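Local coordinates for protein alpha-glucosidase (Bacteroides thetaiotaomicron, PDB 5XFM) that hydrolyses beta-L-arabinopyranosides and alpha-galactosides as a bifunctional, calcium-containing member of glycoside hydrolase family 97, at residues Arg86-Asn91 against Arg481-Ser486; Val214-Cys219 against Leu415-Leu420; Asp422-Gly427 against Tyr445-Gly450; Val430-Cys435 against Arg439-Met444. The protein carries 1 engineered substitution. One frame throughout, in Å; residues are numbered along the deposited sequence.

Contact 1. Residues Arg86-Asn91 against Arg481-Ser486; sequences RIKVSN and RNTVGS
The buried seam between the N-terminal beta domain and the catalytic barrel is bridged where K88, in the loop between strands 69-83 and 91-104, reaches T483 in a barrel loop. K88 NZ donates to T483 O at 2.8 Å, arriving in the carbonyl plane on a lone pair, and to T483 OG1 at 3.0 Å. The lysine chain is bent at its third torsion (chi3 79°), which swings NZ onto the threonine. OG1 in turn stands opposite the backbone N of T483 (chi1 -157°), beside the carbonyl carbon, which is why both oxygens can face the same nitrogen. V273 O and T275 O are also within bonding distance of NZ, four oxygens for three N-H, so at least one hydrogen must be shared; T483 OG1 bonds to I272 O too. A methionine in place of K88 would probably leave the carbonyl oxygens of T483, V273 and T275 short of a donor. Farther along, S486 OG lies 3.2 Å from R86 O at too poor an angle for a hydrogen bond, being paired with E442 instead. Such is the interdomain joint of family 97, a beta-sandwich domain seated on a (beta/alpha)8 barrel.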
# COMPACT_ATOMS: atom_id res chain seq x y z
N ARG A 86 8.98 4.82 7.87
CA ARG A 86 8.03 4.95 6.76
C ARG A 86 6.94 3.88 6.72
O ARG A 86 6.34 3.64 5.67
CB ARG A 86 8.78 4.94 5.42
CG ARG A 86 9.76 6.08 5.23
CD ARG A 86 10.81 5.72 4.19
NE ARG A 86 11.81 4.80 4.73
CZ ARG A 86 12.43 3.86 4.03
NH1 ARG A 86 12.16 3.69 2.74
NH2 ARG A 86 13.32 3.08 4.62
N ILE A 87 6.70 3.20 7.85
CA ILE A 87 5.58 2.25 7.94
C ILE A 87 4.78 2.54 9.21
O ILE A 87 5.05 3.51 9.91
CB ILE A 87 6.05 0.78 7.93
CG1 ILE A 87 6.87 0.45 9.17
CG2 ILE A 87 6.85 0.46 6.67
CD1 ILE A 87 7.04 -1.04 9.42
N LYS A 88 3.80 1.68 9.51
CA LYS A 88 2.85 1.90 10.61
C LYS A 88 3.46 1.79 12.02
O LYS A 88 2.83 2.20 13.00
CB LYS A 88 1.69 0.91 10.49
CG LYS A 88 2.10 -0.53 10.74
CD LYS A 88 0.94 -1.51 10.51
CE LYS A 88 0.71 -1.79 9.03
NZ LYS A 88 -0.23 -2.93 8.82
N VAL A 89 4.66 1.22 12.13
CA VAL A 89 5.31 1.05 13.42
C VAL A 89 6.82 1.19 13.23
O VAL A 89 7.32 0.88 12.15
CB VAL A 89 4.96 -0.32 14.05
CG1 VAL A 89 5.46 -1.46 13.18
CG2 VAL A 89 5.51 -0.44 15.47
N SER A 90 7.54 1.67 14.24
CA SER A 90 8.97 1.95 14.06
C SER A 90 9.91 0.85 14.58
O SER A 90 11.09 0.81 14.21
CB SER A 90 9.33 3.29 14.71
OG SER A 90 9.24 3.24 16.12
N ASN A 91 9.40 -0.04 15.42
CA ASN A 91 10.22 -1.13 15.96
C ASN A 91 9.47 -2.45 15.97
O ASN A 91 8.35 -2.53 16.49
CB ASN A 91 10.71 -0.80 17.38
CG ASN A 91 11.83 0.21 17.38
OD1 ASN A 91 13.01 -0.15 17.26
ND2 ASN A 91 11.49 1.48 17.51
N ARG A 481 -5.63 -1.76 1.33
CA ARG A 481 -4.55 -1.20 0.52
C ARG A 481 -3.40 -0.65 1.36
O ARG A 481 -2.23 -0.94 1.09
CB ARG A 481 -5.08 -0.09 -0.40
CG ARG A 481 -4.00 0.82 -0.99
CD ARG A 481 -2.98 0.08 -1.87
NE ARG A 481 -1.98 1.01 -2.38
CZ ARG A 481 -0.90 1.41 -1.71
NH1 ARG A 481 -0.66 0.94 -0.49
NH2 ARG A 481 -0.06 2.28 -2.26
N ASN A 482 -3.73 0.13 2.38
CA ASN A 482 -2.72 0.87 3.13
C ASN A 482 -2.04 0.03 4.23
O ASN A 482 -0.95 0.37 4.69
CB ASN A 482 -3.38 2.14 3.71
CG ASN A 482 -2.37 3.17 4.17
OD1 ASN A 482 -2.65 3.96 5.06
ND2 ASN A 482 -1.19 3.16 3.56
N THR A 483 -2.67 -1.09 4.61
CA THR A 483 -2.11 -1.94 5.66
C THR A 483 -0.83 -2.66 5.22
O THR A 483 0.01 -3.01 6.05
CB THR A 483 -3.15 -3.01 6.15
OG1 THR A 483 -2.81 -3.45 7.47
CG2 THR A 483 -3.20 -4.23 5.24
N VAL A 484 -0.67 -2.89 3.92
CA VAL A 484 0.54 -3.55 3.44
C VAL A 484 1.58 -2.57 2.91
O VAL A 484 2.66 -2.99 2.49
CB VAL A 484 0.23 -4.56 2.30
CG1 VAL A 484 -0.76 -5.62 2.79
CG2 VAL A 484 -0.30 -3.84 1.09
N GLY A 485 1.28 -1.28 2.93
CA GLY A 485 2.24 -0.31 2.42
C GLY A 485 1.80 1.14 2.32
O GLY A 485 0.60 1.44 2.36
N SER A 486 2.78 2.02 2.17
CA SER A 486 2.54 3.45 2.06
C SER A 486 1.59 3.77 0.92
O SER A 486 1.72 3.26 -0.19
CB SER A 486 3.85 4.22 1.84
OG SER A 486 4.68 4.15 2.98

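Contact 2. Residues Val214-Cys219 against Leu415-Leu420; sequences VDSRYC and LYEDIL
The side chains of E417 and D215 lie side by side, pointing the same way, their carboxylate planes 64° apart, and each carboxylate is met differently. E417 is approached from above its plane, where the hydroxyl of S216 stands 36° out of it. D215 is engaged nearer its own plane by R217, which sends its backbone N to the anti side of OD1 and NH2 to the syn side of OD2. The fold context is a type I beta turn, D215 to Y218, in a loop of the N-terminal domain set against helix 410-425 of the barrel. An Asx turn is built into it, since D215 OD1 accepts from R217 N at 2.9 Å, and a salt bridge of 2.6 Å between R217 NH2 and D215 OD2 fastens the arginine to the same carboxylate. Opposite charge is therefore at hand for D215, which may ease the closeness of D215 OD2 to E417 OE1, 4.6 Å apart. E417 reaches the turn with an extended chain, CG opposite the backbone N (chi1 -179°). Its OE1 rests 3.3 Å from D215 CB, takes a weak bond of 3.4 Å from S216 N and is also bonded to Y445 OH. Its OE2 accepts the hydroxyl of S216, with OG 2.9 Å away.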
# COMPACT_ATOMS: atom_id res chain seq x y z
N VAL A 214 8.90 -8.48 -3.95
CA VAL A 214 9.00 -8.44 -5.40
C VAL A 214 9.97 -7.35 -5.85
O VAL A 214 9.77 -6.16 -5.57
CB VAL A 214 7.64 -8.21 -6.07
CG1 VAL A 214 7.80 -8.00 -7.58
CG2 VAL A 214 6.69 -9.35 -5.75
N ASP A 215 11.01 -7.76 -6.56
CA ASP A 215 11.96 -6.81 -7.12
C ASP A 215 12.25 -7.20 -8.55
O ASP A 215 11.45 -7.87 -9.19
CB ASP A 215 13.25 -6.75 -6.29
CG ASP A 215 13.86 -8.12 -6.02
OD1 ASP A 215 13.85 -9.00 -6.92
OD2 ASP A 215 14.37 -8.33 -4.90
N SER A 216 13.43 -6.82 -9.03
CA SER A 216 13.79 -7.04 -10.42
C SER A 216 13.83 -8.53 -10.81
O SER A 216 13.84 -8.87 -11.99
CB SER A 216 15.13 -6.36 -10.73
OG SER A 216 16.19 -6.96 -10.03
N ARG A 217 13.89 -9.41 -9.81
CA ARG A 217 14.06 -10.84 -10.07
C ARG A 217 12.75 -11.59 -10.33
O ARG A 217 12.75 -12.80 -10.51
CB ARG A 217 14.81 -11.49 -8.91
CG ARG A 217 16.32 -11.25 -8.97
CD ARG A 217 17.02 -11.53 -7.65
NE ARG A 217 16.60 -10.60 -6.60
CZ ARG A 217 16.77 -10.81 -5.29
NH1 ARG A 217 17.34 -11.93 -4.87
NH2 ARG A 217 16.35 -9.91 -4.41
N TYR A 218 11.63 -10.87 -10.38
CA TYR A 218 10.35 -11.53 -10.63
C TYR A 218 9.35 -10.55 -11.23
O TYR A 218 9.66 -9.39 -11.46
CB TYR A 218 9.79 -12.12 -9.34
CG TYR A 218 9.11 -13.48 -9.46
CD1 TYR A 218 9.86 -14.65 -9.55
CD2 TYR A 218 7.72 -13.59 -9.42
CE1 TYR A 218 9.25 -15.89 -9.62
CE2 TYR A 218 7.10 -14.84 -9.49
CZ TYR A 218 7.88 -15.99 -9.59
OH TYR A 218 7.27 -17.23 -9.66
N CYS A 219 8.14 -11.04 -11.47
CA CYS A 219 7.04 -10.19 -11.90
C CYS A 219 6.16 -9.90 -10.70
O CYS A 219 6.23 -10.61 -9.69
CB CYS A 219 6.24 -10.88 -13.01
SG CYS A 219 5.53 -12.46 -12.49
N LEU A 415 12.55 -1.53 -14.17
CA LEU A 415 12.52 -0.08 -14.26
C LEU A 415 12.33 0.61 -12.89
O LEU A 415 13.07 1.55 -12.55
CB LEU A 415 11.42 0.36 -15.22
CG LEU A 415 11.32 1.86 -15.49
CD1 LEU A 415 12.64 2.40 -16.05
CD2 LEU A 415 10.19 2.12 -16.45
N TYR A 416 11.35 0.15 -12.11
CA TYR A 416 11.12 0.66 -10.75
C TYR A 416 12.40 0.67 -9.93
O TYR A 416 12.78 1.68 -9.32
CB TYR A 416 10.08 -0.19 -9.99
CG TYR A 416 8.62 0.05 -10.32
CD1 TYR A 416 7.97 1.21 -9.93
CD2 TYR A 416 7.88 -0.93 -10.98
CE1 TYR A 416 6.63 1.42 -10.22
CE2 TYR A 416 6.55 -0.73 -11.28
CZ TYR A 416 5.93 0.44 -10.90
OH TYR A 416 4.60 0.62 -11.20
N GLU A 417 13.04 -0.50 -9.89
CA GLU A 417 14.22 -0.67 -9.06
C GLU A 417 15.39 0.20 -9.52
O GLU A 417 15.98 0.91 -8.71
CB GLU A 417 14.63 -2.14 -9.04
CG GLU A 417 15.84 -2.44 -8.19
CD GLU A 417 16.15 -3.93 -8.15
OE1 GLU A 417 15.51 -4.65 -7.35
OE2 GLU A 417 17.01 -4.38 -8.93
N ASP A 418 15.70 0.17 -10.82
CA ASP A 418 16.79 0.99 -11.35
C ASP A 418 16.57 2.50 -11.10
O ASP A 418 17.52 3.23 -10.79
CB ASP A 418 16.99 0.72 -12.84
CG ASP A 418 17.42 -0.72 -13.12
OD1 ASP A 418 17.78 -1.43 -12.17
OD2 ASP A 418 17.42 -1.13 -14.30
N ILE A 419 15.32 2.94 -11.23
CA ILE A 419 15.00 4.34 -10.95
C ILE A 419 15.29 4.64 -9.48
O ILE A 419 15.95 5.65 -9.16
CB ILE A 419 13.53 4.68 -11.26
CG1 ILE A 419 13.30 4.71 -12.77
CG2 ILE A 419 13.15 6.02 -10.66
CD1 ILE A 419 11.82 4.81 -13.15
N LEU A 420 14.83 3.77 -8.59
CA LEU A 420 15.11 3.94 -7.17
C LEU A 420 16.60 3.99 -6.83
O LEU A 420 17.03 4.76 -5.96
CB LEU A 420 14.44 2.82 -6.36
CG LEU A 420 12.98 3.09 -5.99
CD1 LEU A 420 12.26 1.82 -5.56
CD2 LEU A 420 12.97 4.11 -4.87

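Contact 3. Residues Asp422-Gly427 against Tyr445-Gly450; sequences DADDHG and YPNYVG
N447 leans its side chain against D424 and A423 near the end of helix 410-425. At its root, CB lies 4.1 Å from D424 OD1, a loose approach. The next atom, CG, comes to 3.7 Å from D424 CB, so the amide carbon rests against the methylene of the aspartate. The first torsion (chi1 55°) sets CG between the backbone N and the carbonyl carbon of N447, turning the amide toward the helix with its plane 60° from the D424 carboxylate. Of the two tips, OD1 stays 3.8 Å from D424 CB and is bonded to Y286 OH. This is a helix-to-strand join within the barrel: N447 sits in a type I turn, Y445 to Y448, that leads into strand 448-451, and the helix ends in a Schellman motif with G427 as its C-prime residue. ND2 passes 3.6 Å from A423 CB and 3.2 Å from D424 N, but both nitrogens are donors and no bond forms. Its hydrogens go instead to L420 O, in the helix, and L428 O, just past the Schellman turn. The D424 carboxylate also looks elsewhere, OD1 being bonded to Y292 OH and T288 OG1.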
# COMPACT_ATOMS: atom_id res chain seq x y z
N ASP A 422 19.34 4.69 -8.93
CA ASP A 422 19.97 5.92 -9.44
C ASP A 422 19.56 7.13 -8.57
O ASP A 422 20.38 8.01 -8.24
CB ASP A 422 19.60 6.15 -10.90
CG ASP A 422 20.29 5.17 -11.85
OD1 ASP A 422 21.31 4.56 -11.46
OD2 ASP A 422 19.79 5.00 -12.98
N ALA A 423 18.29 7.15 -8.20
CA ALA A 423 17.76 8.18 -7.32
C ALA A 423 18.56 8.24 -6.03
O ALA A 423 19.02 9.32 -5.64
CB ALA A 423 16.29 7.94 -7.02
N ASP A 424 18.71 7.10 -5.37
CA ASP A 424 19.49 7.09 -4.14
C ASP A 424 20.91 7.54 -4.37
O ASP A 424 21.49 8.21 -3.52
CB ASP A 424 19.53 5.72 -3.49
CG ASP A 424 20.31 5.75 -2.18
OD1 ASP A 424 19.79 6.38 -1.23
OD2 ASP A 424 21.44 5.21 -2.12
N ASP A 425 21.49 7.17 -5.51
CA ASP A 425 22.84 7.64 -5.83
C ASP A 425 22.88 9.17 -5.91
O ASP A 425 23.92 9.79 -5.70
CB ASP A 425 23.34 7.03 -7.13
CG ASP A 425 23.70 5.56 -6.99
OD1 ASP A 425 24.00 5.13 -5.86
OD2 ASP A 425 23.69 4.84 -8.01
N HIS A 426 21.74 9.79 -6.22
CA HIS A 426 21.71 11.25 -6.28
C HIS A 426 20.91 11.90 -5.16
O HIS A 426 20.43 13.02 -5.30
CB HIS A 426 21.17 11.70 -7.63
CG HIS A 426 21.99 11.21 -8.78
ND1 HIS A 426 21.77 9.99 -9.39
CD2 HIS A 426 23.04 11.76 -9.42
CE1 HIS A 426 22.65 9.81 -10.36
NE2 HIS A 426 23.43 10.88 -10.40
N GLY A 427 20.79 11.19 -4.04
CA GLY A 427 20.13 11.70 -2.85
C GLY A 427 18.68 12.09 -3.04
O GLY A 427 18.19 13.03 -2.40
N TYR A 445 13.94 -0.62 -0.13
CA TYR A 445 14.56 0.59 -0.70
C TYR A 445 14.54 1.79 0.25
O TYR A 445 13.49 2.40 0.48
CB TYR A 445 13.84 0.97 -2.00
CG TYR A 445 13.71 -0.16 -2.99
CD1 TYR A 445 14.77 -0.51 -3.81
CD2 TYR A 445 12.53 -0.89 -3.08
CE1 TYR A 445 14.65 -1.55 -4.72
CE2 TYR A 445 12.41 -1.92 -3.97
CZ TYR A 445 13.46 -2.25 -4.79
OH TYR A 445 13.33 -3.29 -5.68
N PRO A 446 15.72 2.18 0.77
CA PRO A 446 15.89 3.26 1.76
C PRO A 446 15.30 4.60 1.34
O PRO A 446 14.91 5.38 2.21
CB PRO A 446 17.41 3.38 1.90
CG PRO A 446 17.94 2.05 1.48
CD PRO A 446 17.00 1.54 0.43
N ASN A 447 15.24 4.87 0.04
CA ASN A 447 14.75 6.17 -0.45
C ASN A 447 13.33 6.12 -1.01
O ASN A 447 12.84 7.10 -1.56
CB ASN A 447 15.72 6.74 -1.50
CG ASN A 447 15.97 5.78 -2.65
OD1 ASN A 447 16.10 4.57 -2.46
ND2 ASN A 447 16.06 6.33 -3.85
N TYR A 448 12.67 4.98 -0.86
CA TYR A 448 11.28 4.86 -1.27
C TYR A 448 10.37 5.58 -0.29
O TYR A 448 10.42 5.34 0.91
CB TYR A 448 10.89 3.38 -1.38
CG TYR A 448 9.40 3.19 -1.53
CD1 TYR A 448 8.75 3.48 -2.72
CD2 TYR A 448 8.64 2.73 -0.46
CE1 TYR A 448 7.39 3.32 -2.86
CE2 TYR A 448 7.28 2.56 -0.59
CZ TYR A 448 6.66 2.86 -1.79
OH TYR A 448 5.30 2.69 -1.90
N VAL A 449 9.55 6.51 -0.79
CA VAL A 449 8.68 7.26 0.11
C VAL A 449 7.19 7.25 -0.29
O VAL A 449 6.47 8.22 -0.04
CB VAL A 449 9.15 8.72 0.26
CG1 VAL A 449 10.52 8.76 0.94
CG2 VAL A 449 9.19 9.42 -1.09
N GLY A 450 6.74 6.15 -0.89
CA GLY A 450 5.32 5.97 -1.11
C GLY A 450 4.88 5.72 -2.54
O GLY A 450 5.61 6.00 -3.49

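Contact 4. Residues Val430-Cys435 against Arg439-Met444; sequences VIFHGC and RGWERM
Aromatic contact comes first: F432 and W441 meet rim to rim, neither ring over the face of the other. The nearest atoms are F432 CE2 and W441 CZ3, 3.6 Å apart. The centroids of the F432 ring and the W441 six-membered ring are 5.9 Å apart, and the planes stand at 78°. F432 CG stands opposite the carbonyl carbon (chi1 -68°), which turns the ring toward W441. Y416 of helix 410-425 adds edge-to-face pairs with both rings. Packing continues on one face of F432, where V430 CG1 lies 3.4 Å above the plane, toward the rim; R439 N likewise lies over one face of the W441 ring, toward the rim. V430, F432 and W441 belong to a beta-alpha-beta unit of the barrel, strand 429-432, helix 441-444 and strand 448-451, and the F432 side chain is about 10 Å from the bound calcium. An alanine in place of F432 would probably open a gap beside W441 CZ3 and leave Y416 without one of its aromatic neighbours. A single polar bond holds the tryptophan at the end away from F432, NE1 donating to V214 O. Backbone bonding starts the short helix at G440, the N-cap residue, whose O accepts from M444 N at 3.2 Å.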
# COMPACT_ATOMS: atom_id res chain seq x y z
N VAL A 430 11.79 9.06 -3.73
CA VAL A 430 10.94 8.70 -4.85
C VAL A 430 9.50 8.34 -4.46
O VAL A 430 9.28 7.47 -3.64
CB VAL A 430 11.53 7.51 -5.64
CG1 VAL A 430 10.55 7.03 -6.69
CG2 VAL A 430 12.84 7.91 -6.26
N ILE A 431 8.54 9.05 -5.05
CA ILE A 431 7.13 8.68 -5.00
C ILE A 431 6.74 8.04 -6.32
O ILE A 431 7.11 8.55 -7.38
CB ILE A 431 6.21 9.89 -4.74
CG1 ILE A 431 6.49 10.53 -3.38
CG2 ILE A 431 4.75 9.47 -4.82
CD1 ILE A 431 5.71 11.80 -3.16
N PHE A 432 6.00 6.93 -6.28
CA PHE A 432 5.45 6.37 -7.52
C PHE A 432 3.96 6.66 -7.66
O PHE A 432 3.21 6.60 -6.69
CB PHE A 432 5.67 4.87 -7.60
CG PHE A 432 7.10 4.48 -7.76
CD1 PHE A 432 7.89 5.09 -8.73
CD2 PHE A 432 7.67 3.51 -6.96
CE1 PHE A 432 9.21 4.73 -8.88
CE2 PHE A 432 8.99 3.15 -7.11
CZ PHE A 432 9.76 3.76 -8.07
N HIS A 433 3.55 6.96 -8.89
CA HIS A 433 2.14 7.11 -9.23
C HIS A 433 1.84 6.34 -10.51
O HIS A 433 2.76 5.96 -11.24
CB HIS A 433 1.77 8.58 -9.40
CG HIS A 433 1.27 9.23 -8.15
ND1 HIS A 433 0.01 9.79 -8.06
CD2 HIS A 433 1.85 9.42 -6.94
CE1 HIS A 433 -0.16 10.28 -6.84
NE2 HIS A 433 0.94 10.06 -6.15
N GLY A 434 0.56 6.09 -10.77
CA GLY A 434 0.13 5.36 -11.95
C GLY A 434 0.83 4.03 -11.97
O GLY A 434 1.37 3.61 -13.00
N CYS A 435 0.81 3.36 -10.82
CA CYS A 435 1.80 2.34 -10.51
C CYS A 435 1.21 1.11 -9.86
O CYS A 435 0.00 1.04 -9.58
CB CYS A 435 2.87 2.93 -9.57
SG CYS A 435 2.19 3.51 -7.98
N ARG A 439 5.56 -3.67 -2.62
CA ARG A 439 5.64 -5.01 -2.05
C ARG A 439 6.79 -5.10 -1.05
O ARG A 439 7.82 -5.72 -1.32
CB ARG A 439 5.78 -6.03 -3.18
CG ARG A 439 4.43 -6.41 -3.81
CD ARG A 439 4.56 -6.48 -5.32
NE ARG A 439 3.40 -7.06 -6.01
CZ ARG A 439 2.57 -6.37 -6.78
NH1 ARG A 439 2.73 -5.07 -6.95
NH2 ARG A 439 1.56 -6.99 -7.39
N GLY A 440 6.60 -4.47 0.11
CA GLY A 440 7.65 -4.43 1.12
C GLY A 440 8.72 -3.42 0.74
O GLY A 440 9.86 -3.51 1.21
N TRP A 441 8.37 -2.47 -0.12
CA TRP A 441 9.37 -1.59 -0.72
C TRP A 441 10.04 -0.58 0.23
O TRP A 441 11.18 -0.18 -0.02
CB TRP A 441 8.74 -0.86 -1.91
CG TRP A 441 8.57 -1.76 -3.12
CD1 TRP A 441 8.77 -3.11 -3.15
CD2 TRP A 441 8.23 -1.37 -4.45
NE1 TRP A 441 8.55 -3.59 -4.42
CE2 TRP A 441 8.22 -2.54 -5.24
CE3 TRP A 441 7.93 -0.15 -5.06
CZ2 TRP A 441 7.91 -2.53 -6.60
CZ3 TRP A 441 7.63 -0.13 -6.42
CH2 TRP A 441 7.62 -1.32 -7.17
N GLU A 442 9.38 -0.22 1.34
CA GLU A 442 9.99 0.69 2.31
C GLU A 442 11.27 0.11 2.91
O GLU A 442 12.28 0.80 3.07
CB GLU A 442 9.01 1.02 3.45
CG GLU A 442 7.79 1.86 3.08
CD GLU A 442 6.58 1.03 2.70
OE1 GLU A 442 6.76 -0.17 2.37
OE2 GLU A 442 5.44 1.56 2.75
N ARG A 443 11.24 -1.18 3.23
CA ARG A 443 12.40 -1.85 3.78
C ARG A 443 13.40 -2.17 2.68
O ARG A 443 14.60 -1.99 2.86
CB ARG A 443 12.00 -3.13 4.51
CG ARG A 443 13.16 -3.78 5.25
CD ARG A 443 12.69 -4.51 6.49
NE ARG A 443 13.80 -5.13 7.20
CZ ARG A 443 14.55 -4.49 8.10
NH1 ARG A 443 14.30 -3.21 8.37
NH2 ARG A 443 15.54 -5.12 8.71
N MET A 444 12.90 -2.65 1.54
CA MET A 444 13.79 -3.01 0.45
C MET A 444 14.58 -1.80 -0.10
O MET A 444 15.75 -1.95 -0.46
CB MET A 444 13.01 -3.69 -0.67
CG MET A 444 12.46 -5.04 -0.25
SD MET A 444 11.05 -5.61 -1.20
CE MET A 444 11.83 -6.01 -2.77

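Overall arrangement
Along the chain, contact 1 spans the longest separation, and the other three fall within it: contact 2 closes before contact 3 opens, and contact 4 lies between the two segments of contact 3. Contacts 1 and 2, their centres about 20 Å apart, each join the N-terminal domain to the barrel, whereas contacts 3 and 4, with centres about 10 Å apart, lie wholly within the barrel. Helix 410-425 serves contacts 2 and 3, and the neighbouring parallel strands 429-432 and 448-451 tie contact 3 to contact 4 through their backbones. Both interdomain joints touch this barrel pair: contact 1 through R86 and S486, contact 2 through L420, E417, Y416 and V214.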